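Local coordinates for protein beta-glucoside kinase (PDB 4HTL) that phosphorylates cellobiose with ATP to give cellobiose 6'-phosphate and may also regulate transcription of the cellobiose transport operon, at residues L229-I243 with M261-A274. Numbering follows the deposited sequence.
Sequences LYNLIYLFDPTHIFI and MESFGLRDTIIETA
Strands 240-243 and 270-273 run parallel, their axes 24° apart, as neighbours in a mixed five-stranded sheet of this ROK kinase, a member of the actin-like ATPase clan. They are the two strands of a beta-alpha-beta crossover whose helix is 253-261; the later one lies at an edge of that sheet within this chain. Ile270 N donates almost straight to Thr239 O, and Ile270 O receives Ile241 N at 2.8 Å; Glu272 and Ala274 continue the pattern with Ile241 and Ile243, though the bond from Glu272 N to Ile241 O is weak. Beta-branched Ile241, Ile270 and Ile271 suit these extended backbones. On one face Ile270 lays CB over the His240 ring, while Glu272 brings CG to the edge of the Phe242 ring and its OE1 forms a salt bridge with Lys119. Ile241 and Ile271 pack on the other face.

There Thr269 serves twice: its methyl meets Ile241 CG1, and its hydroxyl, 3.5 Å from Ile233 CG1, donates to Leu266 O, bracing the type I' turn 266-269. Met261, present as selenomethionine, bends to set SE against Leu229 CD1 and CE against Ile233 CD1. Arg267 is long enough for a bend at chi3 to carry its guanidinium over the Tyr234 face in a cation-pi contact, tilted 52° to the ring. Its NH2 meets Asp237 OD1 by charge alone; that OD1 also pairs with Arg152 NE, and OD2 accepts from Arg150 N, both of the second subunit. In the guanidinium plane, water 1 accepts from Arg267 NH1 at 2.8 Å and donates to Tyr234 O.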
# COMPACT_ATOMS: atom_id res chain seq x y z
N LEU A 229 -4.61 -9.81 -2.61
CA LEU A 229 -3.20 -10.08 -2.98
C LEU A 229 -2.80 -9.26 -4.22
O LEU A 229 -1.74 -8.65 -4.24
CB LEU A 229 -2.95 -11.53 -3.25
CG LEU A 229 -2.85 -12.52 -2.08
CD1 LEU A 229 -2.72 -13.95 -2.67
CD2 LEU A 229 -1.71 -12.16 -1.09
N TYR A 230 -3.67 -9.19 -5.21
CA TYR A 230 -3.40 -8.43 -6.46
C TYR A 230 -3.21 -6.96 -6.12
O TYR A 230 -2.23 -6.34 -6.50
CB TYR A 230 -4.56 -8.64 -7.39
CG TYR A 230 -4.46 -8.10 -8.80
CD1 TYR A 230 -4.04 -8.91 -9.85
CD2 TYR A 230 -4.79 -6.80 -9.09
CE1 TYR A 230 -4.03 -8.45 -11.15
CE2 TYR A 230 -4.75 -6.33 -10.39
CZ TYR A 230 -4.38 -7.17 -11.42
OH TYR A 230 -4.36 -6.70 -12.70
N ASN A 231 -4.11 -6.42 -5.29
CA ASN A 231 -3.95 -5.04 -4.88
C ASN A 231 -2.59 -4.82 -4.20
O ASN A 231 -1.88 -3.83 -4.47
CB ASN A 231 -5.02 -4.61 -3.87
CG ASN A 231 -6.41 -4.37 -4.49
OD1 ASN A 231 -6.55 -4.18 -5.69
ND2 ASN A 231 -7.43 -4.27 -3.60
N LEU A 232 -2.27 -5.67 -3.23
CA LEU A 232 -1.02 -5.53 -2.48
C LEU A 232 0.23 -5.63 -3.36
O LEU A 232 1.21 -4.91 -3.15
CB LEU A 232 -0.95 -6.57 -1.36
CG LEU A 232 -1.91 -6.43 -0.19
CD1 LEU A 232 -1.89 -7.65 0.71
CD2 LEU A 232 -1.82 -5.11 0.58
N ILE A 233 0.21 -6.57 -4.29
CA ILE A 233 1.32 -6.82 -5.20
C ILE A 233 1.61 -5.56 -6.03
O ILE A 233 2.73 -5.08 -6.04
CB ILE A 233 1.04 -8.04 -6.09
CG1 ILE A 233 1.18 -9.31 -5.24
CG2 ILE A 233 1.96 -8.08 -7.33
CD1 ILE A 233 0.56 -10.53 -5.88
N TYR A 234 0.56 -4.98 -6.59
CA TYR A 234 0.73 -3.80 -7.46
C TYR A 234 1.09 -2.54 -6.66
O TYR A 234 1.84 -1.70 -7.10
CB TYR A 234 -0.50 -3.63 -8.38
CG TYR A 234 -0.41 -4.63 -9.53
CD1 TYR A 234 -1.02 -5.85 -9.48
CD2 TYR A 234 0.28 -4.31 -10.67
CE1 TYR A 234 -0.90 -6.75 -10.51
CE2 TYR A 234 0.44 -5.20 -11.69
CZ TYR A 234 -0.19 -6.42 -11.63
OH TYR A 234 -0.01 -7.36 -12.63
N LEU A 235 0.54 -2.41 -5.45
CA LEU A 235 0.80 -1.26 -4.66
C LEU A 235 2.24 -1.25 -4.09
O LEU A 235 2.96 -0.26 -4.23
CB LEU A 235 -0.23 -1.08 -3.55
CG LEU A 235 -1.69 -0.77 -3.97
CD1 LEU A 235 -2.62 -0.68 -2.76
CD2 LEU A 235 -1.70 0.46 -4.78
N PHE A 236 2.62 -2.33 -3.40
CA PHE A 236 3.83 -2.35 -2.65
C PHE A 236 5.02 -2.97 -3.40
O PHE A 236 6.18 -2.75 -3.02
CB PHE A 236 3.63 -3.19 -1.35
CG PHE A 236 2.74 -2.52 -0.33
CD1 PHE A 236 3.26 -1.52 0.49
CD2 PHE A 236 1.40 -2.79 -0.28
CE1 PHE A 236 2.45 -0.86 1.42
CE2 PHE A 236 0.58 -2.14 0.66
CZ PHE A 236 1.09 -1.14 1.48
N ASP A 237 4.74 -3.81 -4.38
CA ASP A 237 5.79 -4.57 -5.09
C ASP A 237 6.71 -5.27 -4.10
O ASP A 237 7.93 -5.15 -4.16
CB ASP A 237 6.55 -3.64 -6.07
CG ASP A 237 7.65 -4.36 -6.87
OD1 ASP A 237 7.47 -5.55 -7.24
OD2 ASP A 237 8.74 -3.75 -7.08
N PRO A 238 6.11 -6.05 -3.17
CA PRO A 238 6.95 -6.87 -2.35
C PRO A 238 7.62 -8.00 -3.12
O PRO A 238 7.14 -8.37 -4.17
CB PRO A 238 5.97 -7.47 -1.37
CG PRO A 238 4.68 -7.65 -2.22
CD PRO A 238 4.68 -6.45 -3.14
N THR A 239 8.70 -8.58 -2.60
CA THR A 239 9.21 -9.82 -3.14
C THR A 239 8.43 -11.05 -2.62
O THR A 239 8.28 -12.05 -3.32
CB THR A 239 10.72 -9.96 -2.82
OG1 THR A 239 10.92 -10.01 -1.40
CG2 THR A 239 11.50 -8.82 -3.50
N HIS A 240 7.92 -10.92 -1.40
CA HIS A 240 7.30 -12.03 -0.65
C HIS A 240 6.09 -11.51 0.10
O HIS A 240 6.12 -10.39 0.65
CB HIS A 240 8.24 -12.63 0.40
CG HIS A 240 9.43 -13.32 -0.17
ND1 HIS A 240 10.41 -12.66 -0.83
CD2 HIS A 240 9.80 -14.65 -0.14
CE1 HIS A 240 11.35 -13.53 -1.20
NE2 HIS A 240 10.97 -14.76 -0.80
N ILE A 241 5.03 -12.29 0.13
CA ILE A 241 3.91 -12.08 1.05
C ILE A 241 3.76 -13.34 1.86
O ILE A 241 3.49 -14.43 1.33
CB ILE A 241 2.59 -11.75 0.33
CG1 ILE A 241 2.77 -10.48 -0.56
CG2 ILE A 241 1.42 -11.56 1.33
CD1 ILE A 241 1.55 -10.13 -1.39
N PHE A 242 3.92 -13.18 3.16
CA PHE A 242 3.80 -14.29 4.10
C PHE A 242 2.40 -14.32 4.67
O PHE A 242 1.93 -13.33 5.26
CB PHE A 242 4.84 -14.19 5.21
CG PHE A 242 6.27 -14.18 4.70
CD1 PHE A 242 6.77 -15.24 3.99
CD2 PHE A 242 7.09 -13.06 4.85
CE1 PHE A 242 8.04 -15.23 3.47
CE2 PHE A 242 8.37 -13.06 4.36
CZ PHE A 242 8.84 -14.13 3.67
N ILE A 243 1.74 -15.47 4.53
CA ILE A 243 0.35 -15.57 4.93
C ILE A 243 0.22 -16.49 6.12
O ILE A 243 0.80 -17.58 6.14
CB ILE A 243 -0.56 -16.06 3.79
CG1 ILE A 243 -0.34 -15.25 2.47
CG2 ILE A 243 -2.04 -15.96 4.28
CD1 ILE A 243 -1.13 -15.71 1.23
N MSE A 261 -4.75 -18.00 -8.20
CA MSE A 261 -4.00 -16.86 -8.70
C MSE A 261 -3.56 -16.98 -10.15
O MSE A 261 -3.19 -15.98 -10.77
CB MSE A 261 -2.76 -16.57 -7.83
CG MSE A 261 -3.03 -15.85 -6.54
SE MSE A 261 -3.75 -14.06 -6.70
CE MSE A 261 -2.27 -13.03 -7.44
N GLU A 262 -3.72 -18.13 -10.76
CA GLU A 262 -3.41 -18.26 -12.19
C GLU A 262 -4.30 -17.36 -13.06
O GLU A 262 -3.90 -16.96 -14.16
CB GLU A 262 -3.51 -19.74 -12.62
CG GLU A 262 -2.41 -20.57 -11.96
CD GLU A 262 -2.31 -21.99 -12.46
OE1 GLU A 262 -3.05 -22.37 -13.34
OE2 GLU A 262 -1.47 -22.76 -11.91
N SER A 263 -5.47 -16.97 -12.52
CA SER A 263 -6.39 -16.08 -13.22
C SER A 263 -6.04 -14.59 -13.00
O SER A 263 -6.67 -13.72 -13.62
CB SER A 263 -7.80 -16.33 -12.81
OG SER A 263 -8.26 -17.63 -13.11
N PHE A 264 -5.04 -14.33 -12.15
CA PHE A 264 -4.73 -12.97 -11.67
C PHE A 264 -3.32 -12.57 -11.97
O PHE A 264 -3.08 -11.47 -12.56
CB PHE A 264 -5.08 -12.82 -10.17
CG PHE A 264 -6.54 -12.96 -9.90
CD1 PHE A 264 -7.35 -11.85 -9.94
CD2 PHE A 264 -7.12 -14.19 -9.60
CE1 PHE A 264 -8.71 -11.96 -9.71
CE2 PHE A 264 -8.47 -14.29 -9.38
CZ PHE A 264 -9.27 -13.18 -9.44
N GLY A 265 -2.41 -13.43 -11.56
CA GLY A 265 -1.01 -13.31 -11.83
C GLY A 265 -0.21 -12.85 -10.62
O GLY A 265 -0.30 -11.70 -10.19
N LEU A 266 0.57 -13.76 -10.05
CA LEU A 266 1.47 -13.39 -8.96
C LEU A 266 2.54 -12.37 -9.32
O LEU A 266 3.08 -11.73 -8.43
CB LEU A 266 2.11 -14.64 -8.32
CG LEU A 266 1.19 -15.44 -7.38
CD1 LEU A 266 1.72 -16.84 -7.17
CD2 LEU A 266 0.97 -14.67 -6.06
N ARG A 267 2.91 -12.28 -10.60
CA ARG A 267 3.81 -11.24 -11.08
C ARG A 267 5.10 -11.20 -10.29
O ARG A 267 5.49 -10.16 -9.74
CB ARG A 267 3.12 -9.90 -11.13
CG ARG A 267 3.87 -8.95 -12.05
CD ARG A 267 3.76 -7.50 -11.67
NE ARG A 267 4.16 -7.22 -10.32
CZ ARG A 267 4.10 -6.01 -9.76
NH1 ARG A 267 3.74 -4.97 -10.51
NH2 ARG A 267 4.42 -5.86 -8.48
N ASP A 268 5.70 -12.39 -10.21
CA ASP A 268 6.97 -12.65 -9.53
C ASP A 268 6.93 -12.74 -7.98
O ASP A 268 7.97 -13.02 -7.33
CB ASP A 268 8.05 -11.68 -9.99
CG ASP A 268 8.16 -11.61 -11.51
OD1 ASP A 268 8.48 -12.65 -12.14
OD2 ASP A 268 7.86 -10.51 -12.06
N THR A 269 5.80 -12.42 -7.38
CA THR A 269 5.68 -12.41 -5.94
C THR A 269 5.65 -13.82 -5.43
O THR A 269 4.92 -14.65 -5.97
CB THR A 269 4.40 -11.69 -5.51
OG1 THR A 269 4.27 -10.47 -6.25
CG2 THR A 269 4.37 -11.40 -4.01
N ILE A 270 6.43 -14.06 -4.38
CA ILE A 270 6.42 -15.35 -3.69
C ILE A 270 5.41 -15.28 -2.54
O ILE A 270 5.43 -14.36 -1.76
CB ILE A 270 7.81 -15.70 -3.16
CG1 ILE A 270 8.75 -15.99 -4.35
CG2 ILE A 270 7.78 -16.91 -2.20
CD1 ILE A 270 10.21 -15.96 -3.95
N ILE A 271 4.47 -16.23 -2.54
CA ILE A 271 3.54 -16.41 -1.42
C ILE A 271 3.87 -17.70 -0.69
O ILE A 271 4.04 -18.74 -1.31
CB ILE A 271 2.02 -16.28 -1.80
CG1 ILE A 271 1.55 -17.36 -2.75
CG2 ILE A 271 1.72 -14.88 -2.38
CD1 ILE A 271 0.02 -17.43 -2.95
N GLU A 272 3.92 -17.63 0.63
CA GLU A 272 4.21 -18.79 1.46
C GLU A 272 3.74 -18.51 2.88
O GLU A 272 3.38 -17.39 3.20
CB GLU A 272 5.71 -19.18 1.42
CG GLU A 272 6.64 -18.14 1.89
CD GLU A 272 8.09 -18.60 1.70
OE1 GLU A 272 8.40 -19.69 2.17
OE2 GLU A 272 8.89 -17.87 1.06
N THR A 273 3.70 -19.54 3.70
CA THR A 273 3.24 -19.36 5.05
C THR A 273 4.21 -18.58 5.94
O THR A 273 5.43 -18.65 5.79
CB THR A 273 2.93 -20.69 5.74
OG1 THR A 273 4.09 -21.55 5.69
CG2 THR A 273 1.67 -21.35 5.09
N ALA A 274 3.64 -17.83 6.88
CA ALA A 274 4.40 -17.17 7.94
C ALA A 274 4.93 -18.25 8.88
O ALA A 274 4.39 -19.32 8.94
CB ALA A 274 3.45 -16.23 8.72
O HOH W 1 3.80 -2.85 -8.61
O HOH W 2 -0.76 -9.90 -12.22
O HOH W 3 5.46 -7.98 -6.53
O HOH W 4 9.85 -12.33 -5.53